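Local coordinates for protein putative cytosine/guanine deaminase (Unidentified, PDB 2PAJ) that catalyses the hydrolytic deamination of 2-amino-4-hydroxypteridines such as isoxanthopterin, releasing ammonium, with a zinc ion in its active site, at residues Val331-Asp336 against Ala384-Trp389; His306-Asn311 against Ile347-Met352; Val67-Trp72 against Ile432-Ser437. One frame throughout, in Å; residues are numbered along the deposited sequence.

All three contacts lie within the amidohydrolase TIM-barrel region of one chain. Along the sequence, 67-72 comes first and its partner 432-437 last. The segments of contacts 1 and 2 fall between them and alternate: 306-311, 331-336, 347-352, 384-389. The centres of contacts 1 and 2 are about 9 Å apart, and they meet near the zinc ligand D336, beside S310. Contact 3 is about 12 Å from contact 1 and about 15 Å from contact 2, centre to centre. I387 of helix 383-398 and V350 of helix 346-359 both reach V435 there. The three thus run from the metal centre outward to strand 67-73 and its neighbours.

Contact 1: Val331-Asp336 against Ala384-Trp389; sequences VSIGVD and AEVIHW. With ZN (zinc ion), chain B.
The indole of W389 lies across V331. CG1 of V331 sits over the five-membered ring, 3.7 Å from its centroid and 7° off the normal, a CH-pi contact. Holding CG1 anti to the backbone N (chi1 178°) points that methyl at the ring. On the other face, toward the rim, is OE2 of E385, whose carboxylate forms a salt bridge with R322. I333 packs against CB of W389 and the side chain of V386. Its CD1 is 3.8 Å from CB of W389 and 4.2 Å from CG1 of V386.

Strand 331-333 is one of the parallel strands of the amidohydrolase TIM barrel. The axes of strand 331-333 and helix residues 384-389 lie at 78° and approach to 7.8 Å.

The polar contacts gather on the carbonyl of W389. I333 N makes a weak, bent hydrogen bond to W389 O. A water accepts from I333 N at 2.9 Å and lies 2.7 Å from W389 O, to which it can donate. CA of S332 adds a CA-H...O contact to this oxygen. The hydroxyl of S332 is bonded elsewhere, to T75 and the carbonyl of V304.

Metal binding occupies the end of the segment. D336 OD1 binds the zinc ion at 2.0 Å, in a site with H76, H78 and H248. H285 also belongs to the site and makes a weak hydrogen bond to D336 OD1.

Contact 2: His306-Asn311 against Ile347-Met352; sequences HCPQSN and ISEVHM
P308 lays its ring against the side of M352, with its CB 3.6 Å from M352 CG. The proline opens helix 308-312, the short helix that follows barrel strand 303-306. C307 is its N-cap residue. In this TIM-barrel amidohydrolase the C-terminal ends of the strands carry the metal site, and the helix sits close to it. S310 OG is hydrogen-bonded to OD2 of the zinc ligand D336 and also to S340. S310 is therefore a second-shell residue that probably helps to position the carboxylate.

Helix 346-359 packs against this turn. The buried E349 carries the polar part of the contact. Its chain is bent at chi2 (-68°), which brings the carboxylate over the first turn of helix 308-312. There OE2 takes a weak hydrogen bond from the backbone N of Q309, 3.2 Å long with an N-H...O angle of 131°. The side chain of Q309 crosses that of E349, and its amide plane is turned 51° from the carboxylate. S348 lies beside Q309 with its CB, but its hydroxyl is hydrogen-bonded to OD2 of D345.

M352 supplies the apolar side. Its CG is anti to the backbone N and comes up to P308. The sulfur end then turns away from the contact. Nearer the backbone, M352 CB lies 3.9 Å from Q309 CG.

Contact 3: Val67-Trp72 against Ile432-Ser437; sequences VIYPAW and IGPVAS
Y69 drives its phenol end against P434, and this is the close part of the contact. The ring carbon CZ is 3.6 Å from P434 CB. The hydroxyl oxygen OH is 3.5 Å from P434 CD, so the proline ring lies along the end of the phenol. V435 comes from another direction. Its CG2 meets the ring edge near the ring plane, 3.8 Å from Y69 CE2, and the two side chains cross at about a right angle. The first torsion of V435 sets CG2 anti to the carbonyl carbon, which turns this methyl to the ring edge.

The phenol is also held by its polar end. Y69 OH is hydrogen-bonded to the carbonyl O of A431, just before the segment. Y417 meets the Y69 ring edge to face.

Contact is looser toward W72. Its CH2 lies 4.3 Å from V435 CG2, which approaches the indole at its edge, near the ring plane. On the solvent side I432 is partly exposed, and the first bond of its side chain points away from the strand.

No hydrogen bond joins the two segments. Their meeting is apolar and away from the annotated sites. It brings the short helix 433-436, late in the chain, onto strand 67-73, which pairs in parallel with strand 131-136 of the amidohydrolase TIM barrel and antiparallel with strand 414-418.

Contact 1: Val331-Asp336 against Ala384-Trp389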
loop_
_atom_site.group_PDB
_atom_site.type_symbol
_atom_site.label_atom_id
_atom_site.label_comp_id
_atom_site.label_asym_id
_atom_site.label_seq_id
_atom_site.Cartn_x
_atom_site.Cartn_y
_atom_site.Cartn_z
ATOM N N VAL A 331 -5.299 -0.103 12.159
ATOM C CA VAL A 331 -4.147 0.657 11.706
ATOM C C VAL A 331 -3.410 -0.055 10.577
ATOM O O VAL A 331 -3.082 -1.234 10.682
ATOM C CB VAL A 331 -3.167 0.880 12.882
ATOM C CG1 VAL A 331 -1.932 1.631 12.410
ATOM C CG2 VAL A 331 -3.870 1.630 14.010
ATOM N N SER A 332 -3.164 0.664 9.490
ATOM C CA SER A 332 -2.449 0.105 8.354
ATOM C C SER A 332 -1.300 1.041 8.027
ATOM O O SER A 332 -1.254 2.171 8.501
ATOM C CB SER A 332 -3.373 -0.057 7.132
ATOM O OG SER A 332 -3.834 1.184 6.619
ATOM N N ILE A 333 -0.369 0.568 7.215
ATOM C CA ILE A 333 0.774 1.379 6.861
ATOM C C ILE A 333 0.839 1.742 5.381
ATOM O O ILE A 333 0.473 0.962 4.509
ATOM C CB ILE A 333 2.076 0.670 7.309
ATOM C CG1 ILE A 333 2.052 0.517 8.825
ATOM C CG2 ILE A 333 3.299 1.475 6.909
ATOM C CD1 ILE A 333 3.293 -0.065 9.391
ATOM N N GLY A 334 1.281 2.960 5.116
ATOM C CA GLY A 334 1.412 3.411 3.755
ATOM C C GLY A 334 2.577 4.369 3.692
ATOM O O GLY A 334 3.069 4.826 4.706
ATOM N N VAL A 335 3.014 4.655 2.482
ATOM C CA VAL A 335 4.112 5.575 2.210
ATOM C C VAL A 335 3.510 6.326 1.038
ATOM O O VAL A 335 3.235 5.700 0.014
ATOM C CB VAL A 335 5.379 4.790 1.743
ATOM C CG1 VAL A 335 5.205 3.339 2.066
ATOM C CG2 VAL A 335 5.632 4.944 0.235
ATOM N N ASP A 336 3.264 7.627 1.134
ATOM C CA ASP A 336 2.648 8.252 -0.034
ATOM C C ASP A 336 3.463 9.210 -0.870
ATOM O O ASP A 336 4.116 10.098 -0.347
ATOM C CB ASP A 336 1.316 8.914 0.339
ATOM C CG ASP A 336 1.472 10.170 1.191
ATOM O OD1 ASP A 336 0.860 11.203 0.825
ATOM O OD2 ASP A 336 2.166 10.133 2.224
ATOM N N ALA A 384 6.454 -7.213 16.177
ATOM C CA ALA A 384 5.296 -7.973 15.711
ATOM C C ALA A 384 4.126 -7.021 15.576
ATOM O O ALA A 384 3.336 -7.095 14.643
ATOM C CB ALA A 384 4.954 -9.073 16.703
ATOM N N GLU A 385 4.036 -6.124 16.540
ATOM C CA GLU A 385 3.002 -5.110 16.603
ATOM C C GLU A 385 2.979 -4.355 15.282
ATOM O O GLU A 385 1.937 -4.169 14.671
ATOM C CB GLU A 385 3.356 -4.169 17.741
ATOM C CG GLU A 385 2.223 -3.768 18.641
ATOM C CD GLU A 385 1.417 -2.661 18.046
ATOM O OE1 GLU A 385 0.693 -1.970 18.800
ATOM O OE2 GLU A 385 1.509 -2.499 16.813
ATOM N N VAL A 386 4.153 -3.931 14.847
ATOM C CA VAL A 386 4.307 -3.191 13.607
ATOM C C VAL A 386 4.176 -4.065 12.359
ATOM O O VAL A 386 3.638 -3.631 11.344
ATOM C CB VAL A 386 5.668 -2.479 13.604
ATOM C CG1 VAL A 386 5.868 -1.706 12.318
ATOM C CG2 VAL A 386 5.753 -1.560 14.817
ATOM N N ILE A 387 4.670 -5.295 12.433
ATOM C CA ILE A 387 4.582 -6.197 11.296
ATOM C C ILE A 387 3.114 -6.452 11.001
ATOM O O ILE A 387 2.730 -6.683 9.862
ATOM C CB ILE A 387 5.300 -7.544 11.576
ATOM C CG1 ILE A 387 6.815 -7.331 11.641
ATOM C CG2 ILE A 387 4.979 -8.545 10.482
ATOM C CD1 ILE A 387 7.591 -8.583 12.013
ATOM N N HIS A 388 2.292 -6.399 12.037
ATOM C CA HIS A 388 0.866 -6.618 11.872
ATOM C C HIS A 388 0.282 -5.474 11.068
ATOM O O HIS A 388 -0.442 -5.691 10.100
ATOM C CB HIS A 388 0.166 -6.678 13.227
ATOM C CG HIS A 388 -1.266 -7.075 13.130
ATOM N ND1 HIS A 388 -2.285 -6.325 13.674
ATOM C CD2 HIS A 388 -1.852 -8.127 12.518
ATOM C CE1 HIS A 388 -3.442 -6.899 13.399
ATOM N NE2 HIS A 388 -3.206 -7.993 12.698
ATOM N N TRP A 389 0.600 -4.254 11.488
ATOM C CA TRP A 389 0.115 -3.053 10.820
ATOM C C TRP A 389 0.486 -3.036 9.347
ATOM O O TRP A 389 -0.328 -2.671 8.504
ATOM C CB TRP A 389 0.691 -1.813 11.495
ATOM C CG TRP A 389 0.180 -1.588 12.869
ATOM C CD1 TRP A 389 -0.939 -2.135 13.428
ATOM C CD2 TRP A 389 0.698 -0.667 13.840
ATOM N NE1 TRP A 389 -1.163 -1.612 14.679
ATOM C CE2 TRP A 389 -0.177 -0.702 14.961
ATOM C CE3 TRP A 389 1.807 0.194 13.872
ATOM C CZ2 TRP A 389 0.024 0.091 16.108
ATOM C CZ3 TRP A 389 2.007 0.982 15.007
ATOM C CH2 TRP A 389 1.114 0.926 16.110
HETATM ZN ZN ZN B . -1.157 11.262 0.535
HETATM O O HOH W 1 -0.769 -1.927 5.894
#

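Contact 2: His306-Asn311 against Ile347-Met352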
loop_
_atom_site.group_PDB
_atom_site.type_symbol
_atom_site.label_atom_id
_atom_site.label_comp_id
_atom_site.label_asym_id
_atom_site.label_seq_id
_atom_site.Cartn_x
_atom_site.Cartn_y
_atom_site.Cartn_z
ATOM N N HIS A 306 -1.383 4.880 8.212
ATOM C CA HIS A 306 -0.304 5.579 8.890
ATOM C C HIS A 306 0.909 5.778 7.992
ATOM O O HIS A 306 1.454 4.820 7.462
ATOM C CB HIS A 306 0.092 4.791 10.129
ATOM C CG HIS A 306 1.145 5.451 10.949
ATOM N ND1 HIS A 306 2.188 4.750 11.509
ATOM C CD2 HIS A 306 1.326 6.746 11.293
ATOM C CE1 HIS A 306 2.972 5.590 12.161
ATOM N NE2 HIS A 306 2.472 6.806 12.044
ATOM N N CYS A 307 1.327 7.030 7.830
ATOM C CA CYS A 307 2.485 7.364 6.996
ATOM C C CYS A 307 3.460 8.287 7.738
ATOM O O CYS A 307 3.438 9.499 7.540
ATOM C CB CYS A 307 2.028 8.042 5.690
ATOM S SG CYS A 307 0.856 7.081 4.683
ATOM N N PRO A 308 4.335 7.713 8.583
ATOM C CA PRO A 308 5.318 8.469 9.361
ATOM C C PRO A 308 6.315 9.358 8.593
ATOM O O PRO A 308 6.373 10.561 8.839
ATOM C CB PRO A 308 5.992 7.384 10.201
ATOM C CG PRO A 308 5.837 6.161 9.370
ATOM C CD PRO A 308 4.435 6.273 8.879
ATOM N N GLN A 309 7.096 8.784 7.681
ATOM C CA GLN A 309 8.077 9.562 6.914
ATOM C C GLN A 309 7.467 10.758 6.187
ATOM O O GLN A 309 8.090 11.806 6.057
ATOM C CB GLN A 309 8.785 8.677 5.895
ATOM C CG GLN A 309 9.700 7.649 6.509
ATOM C CD GLN A 309 10.302 6.728 5.475
ATOM O OE1 GLN A 309 9.587 5.984 4.804
ATOM N NE2 GLN A 309 11.620 6.766 5.340
ATOM N N SER A 310 6.245 10.589 5.705
ATOM C CA SER A 310 5.557 11.653 4.999
ATOM C C SER A 310 4.968 12.638 6.008
ATOM O O SER A 310 5.136 13.849 5.881
ATOM C CB SER A 310 4.454 11.053 4.140
ATOM O OG SER A 310 3.985 11.996 3.183
ATOM N N ASN A 311 4.285 12.110 7.020
ATOM C CA ASN A 311 3.672 12.943 8.052
ATOM C C ASN A 311 4.681 13.808 8.797
ATOM O O ASN A 311 4.302 14.736 9.513
ATOM C CB ASN A 311 2.886 12.079 9.051
ATOM C CG ASN A 311 1.647 11.449 8.432
ATOM O OD1 ASN A 311 1.102 11.945 7.437
ATOM N ND2 ASN A 311 1.187 10.352 9.031
ATOM N N ILE A 347 9.912 -0.828 3.700
ATOM C CA ILE A 347 10.895 -1.105 4.734
ATOM C C ILE A 347 11.311 0.179 5.460
ATOM O O ILE A 347 11.340 0.215 6.691
ATOM C CB ILE A 347 12.092 -1.866 4.139
ATOM C CG1 ILE A 347 11.745 -3.356 4.111
ATOM C CG2 ILE A 347 13.348 -1.631 4.949
ATOM C CD1 ILE A 347 12.564 -4.164 3.165
ATOM N N SER A 348 11.597 1.234 4.705
ATOM C CA SER A 348 11.959 2.509 5.301
ATOM C C SER A 348 10.816 2.971 6.194
ATOM O O SER A 348 11.043 3.494 7.289
ATOM C CB SER A 348 12.189 3.561 4.220
ATOM O OG SER A 348 13.185 3.143 3.304
ATOM N N GLU A 349 9.590 2.769 5.711
ATOM C CA GLU A 349 8.378 3.163 6.421
ATOM C C GLU A 349 8.155 2.396 7.703
ATOM O O GLU A 349 7.841 2.968 8.744
ATOM C CB GLU A 349 7.158 3.000 5.505
ATOM C CG GLU A 349 6.805 4.255 4.720
ATOM C CD GLU A 349 6.302 5.375 5.620
ATOM O OE1 GLU A 349 5.469 5.098 6.509
ATOM O OE2 GLU A 349 6.715 6.534 5.438
ATOM N N VAL A 350 8.314 1.089 7.617
ATOM C CA VAL A 350 8.140 0.220 8.766
ATOM C C VAL A 350 9.211 0.519 9.827
ATOM O O VAL A 350 8.957 0.455 11.031
ATOM C CB VAL A 350 8.181 -1.249 8.286
ATOM C CG1 VAL A 350 8.699 -2.172 9.354
ATOM C CG2 VAL A 350 6.785 -1.659 7.858
ATOM N N HIS A 351 10.402 0.882 9.368
ATOM C CA HIS A 351 11.498 1.207 10.262
ATOM C C HIS A 351 11.191 2.470 11.055
ATOM O O HIS A 351 11.447 2.552 12.257
ATOM C CB HIS A 351 12.765 1.419 9.455
ATOM C CG HIS A 351 13.990 1.579 10.294
ATOM N ND1 HIS A 351 15.042 2.386 9.926
ATOM C CD2 HIS A 351 14.352 0.999 11.461
ATOM C CE1 HIS A 351 16.002 2.295 10.826
ATOM N NE2 HIS A 351 15.609 1.459 11.768
ATOM N N MET A 352 10.653 3.462 10.360
ATOM C CA MET A 352 10.302 4.732 10.970
ATOM C C MET A 352 9.127 4.556 11.930
ATOM O O MET A 352 9.057 5.211 12.972
ATOM C CB MET A 352 9.944 5.744 9.875
ATOM C CG MET A 352 9.626 7.154 10.376
ATOM S SD MET A 352 11.032 8.062 11.036
ATOM C CE MET A 352 10.710 7.978 12.780
#

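Contact 3: Val67-Trp72 against Ile432-Ser437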
loop_
_atom_site.group_PDB
_atom_site.type_symbol
_atom_site.label_atom_id
_atom_site.label_comp_id
_atom_site.label_asym_id
_atom_site.label_seq_id
_atom_site.Cartn_x
_atom_site.Cartn_y
_atom_site.Cartn_z
ATOM N N VAL A 67 14.920 -15.183 6.871
ATOM C CA VAL A 67 13.766 -14.840 7.683
ATOM C C VAL A 67 12.565 -14.674 6.751
ATOM O O VAL A 67 12.671 -14.111 5.657
ATOM C CB VAL A 67 14.031 -13.525 8.469
ATOM C CG1 VAL A 67 12.843 -13.164 9.334
ATOM C CG2 VAL A 67 15.267 -13.687 9.333
ATOM N N ILE A 68 11.424 -15.184 7.192
ATOM C CA ILE A 68 10.203 -15.102 6.411
ATOM C C ILE A 68 9.218 -14.161 7.095
ATOM O O ILE A 68 9.063 -14.182 8.313
ATOM C CB ILE A 68 9.577 -16.515 6.217
ATOM C CG1 ILE A 68 10.493 -17.356 5.324
ATOM C CG2 ILE A 68 8.204 -16.409 5.582
ATOM C CD1 ILE A 68 10.015 -18.754 5.090
ATOM N N TYR A 69 8.582 -13.325 6.281
ATOM C CA TYR A 69 7.602 -12.324 6.703
ATOM C C TYR A 69 6.471 -12.405 5.680
ATOM O O TYR A 69 6.648 -12.953 4.586
ATOM C CB TYR A 69 8.195 -10.915 6.545
ATOM C CG TYR A 69 8.935 -10.260 7.706
ATOM C CD1 TYR A 69 9.842 -10.974 8.498
ATOM C CD2 TYR A 69 8.778 -8.886 7.954
ATOM C CE1 TYR A 69 10.573 -10.342 9.500
ATOM C CE2 TYR A 69 9.502 -8.246 8.947
ATOM C CZ TYR A 69 10.399 -8.977 9.716
ATOM O OH TYR A 69 11.140 -8.335 10.679
ATOM N N PRO A 70 5.282 -11.899 6.025
ATOM C CA PRO A 70 4.246 -11.966 4.997
ATOM C C PRO A 70 4.566 -10.716 4.160
ATOM O O PRO A 70 5.067 -9.732 4.705
ATOM C CB PRO A 70 2.952 -11.855 5.799
ATOM C CG PRO A 70 3.342 -11.097 6.987
ATOM C CD PRO A 70 4.685 -11.676 7.348
ATOM N N ALA A 71 4.348 -10.753 2.848
ATOM C CA ALA A 71 4.644 -9.590 2.006
ATOM C C ALA A 71 3.915 -8.341 2.531
ATOM O O ALA A 71 2.843 -8.445 3.118
ATOM C CB ALA A 71 4.252 -9.883 0.560
ATOM N N TRP A 72 4.491 -7.161 2.332
ATOM C CA TRP A 72 3.860 -5.943 2.827
ATOM C C TRP A 72 2.610 -5.546 2.050
ATOM O O TRP A 72 2.433 -5.885 0.884
ATOM C CB TRP A 72 4.825 -4.750 2.773
ATOM C CG TRP A 72 6.110 -4.923 3.505
ATOM C CD1 TRP A 72 7.357 -5.062 2.960
ATOM C CD2 TRP A 72 6.271 -5.049 4.919
ATOM N NE1 TRP A 72 8.280 -5.280 3.948
ATOM C CE2 TRP A 72 7.643 -5.277 5.164
ATOM C CE3 TRP A 72 5.388 -5.000 6.009
ATOM C CZ2 TRP A 72 8.160 -5.453 6.456
ATOM C CZ3 TRP A 72 5.892 -5.174 7.286
ATOM C CH2 TRP A 72 7.272 -5.400 7.500
ATOM N N ILE A 432 14.188 -9.918 13.671
ATOM C CA ILE A 432 13.925 -8.509 13.894
ATOM C C ILE A 432 14.569 -7.550 12.883
ATOM O O ILE A 432 14.118 -6.416 12.724
ATOM C CB ILE A 432 14.343 -8.186 15.356
ATOM C CG1 ILE A 432 13.087 -8.072 16.201
ATOM C CG2 ILE A 432 15.242 -6.970 15.439
ATOM C CD1 ILE A 432 13.325 -8.214 17.690
ATOM N N GLY A 433 15.589 -8.037 12.176
ATOM C CA GLY A 433 16.338 -7.239 11.213
ATOM C C GLY A 433 15.653 -6.410 10.138
ATOM O O GLY A 433 15.980 -5.232 9.966
ATOM N N PRO A 434 14.724 -6.995 9.374
ATOM C CA PRO A 434 14.015 -6.269 8.315
ATOM C C PRO A 434 13.345 -4.970 8.764
ATOM O O PRO A 434 13.188 -4.044 7.976
ATOM C CB PRO A 434 13.002 -7.296 7.821
ATOM C CG PRO A 434 13.728 -8.581 8.000
ATOM C CD PRO A 434 14.361 -8.424 9.361
ATOM N N VAL A 435 12.957 -4.909 10.032
ATOM C CA VAL A 435 12.287 -3.736 10.586
ATOM C C VAL A 435 13.169 -2.830 11.429
ATOM O O VAL A 435 12.962 -1.618 11.468
ATOM C CB VAL A 435 11.134 -4.157 11.480
ATOM C CG1 VAL A 435 10.557 -2.950 12.187
ATOM C CG2 VAL A 435 10.104 -4.898 10.673
ATOM N N ALA A 436 14.152 -3.425 12.101
ATOM C CA ALA A 436 15.021 -2.673 12.994
ATOM C C ALA A 436 16.406 -2.280 12.479
ATOM O O ALA A 436 16.967 -1.289 12.934
ATOM C CB ALA A 436 15.153 -3.433 14.307
ATOM N N SER A 437 16.947 -3.025 11.521
ATOM C CA SER A 437 18.295 -2.755 11.014
ATOM C C SER A 437 18.484 -1.601 10.041
ATOM O O SER A 437 19.612 -1.204 9.766
ATOM C CB SER A 437 18.856 -4.021 10.373
ATOM O OG SER A 437 18.780 -5.116 11.265
#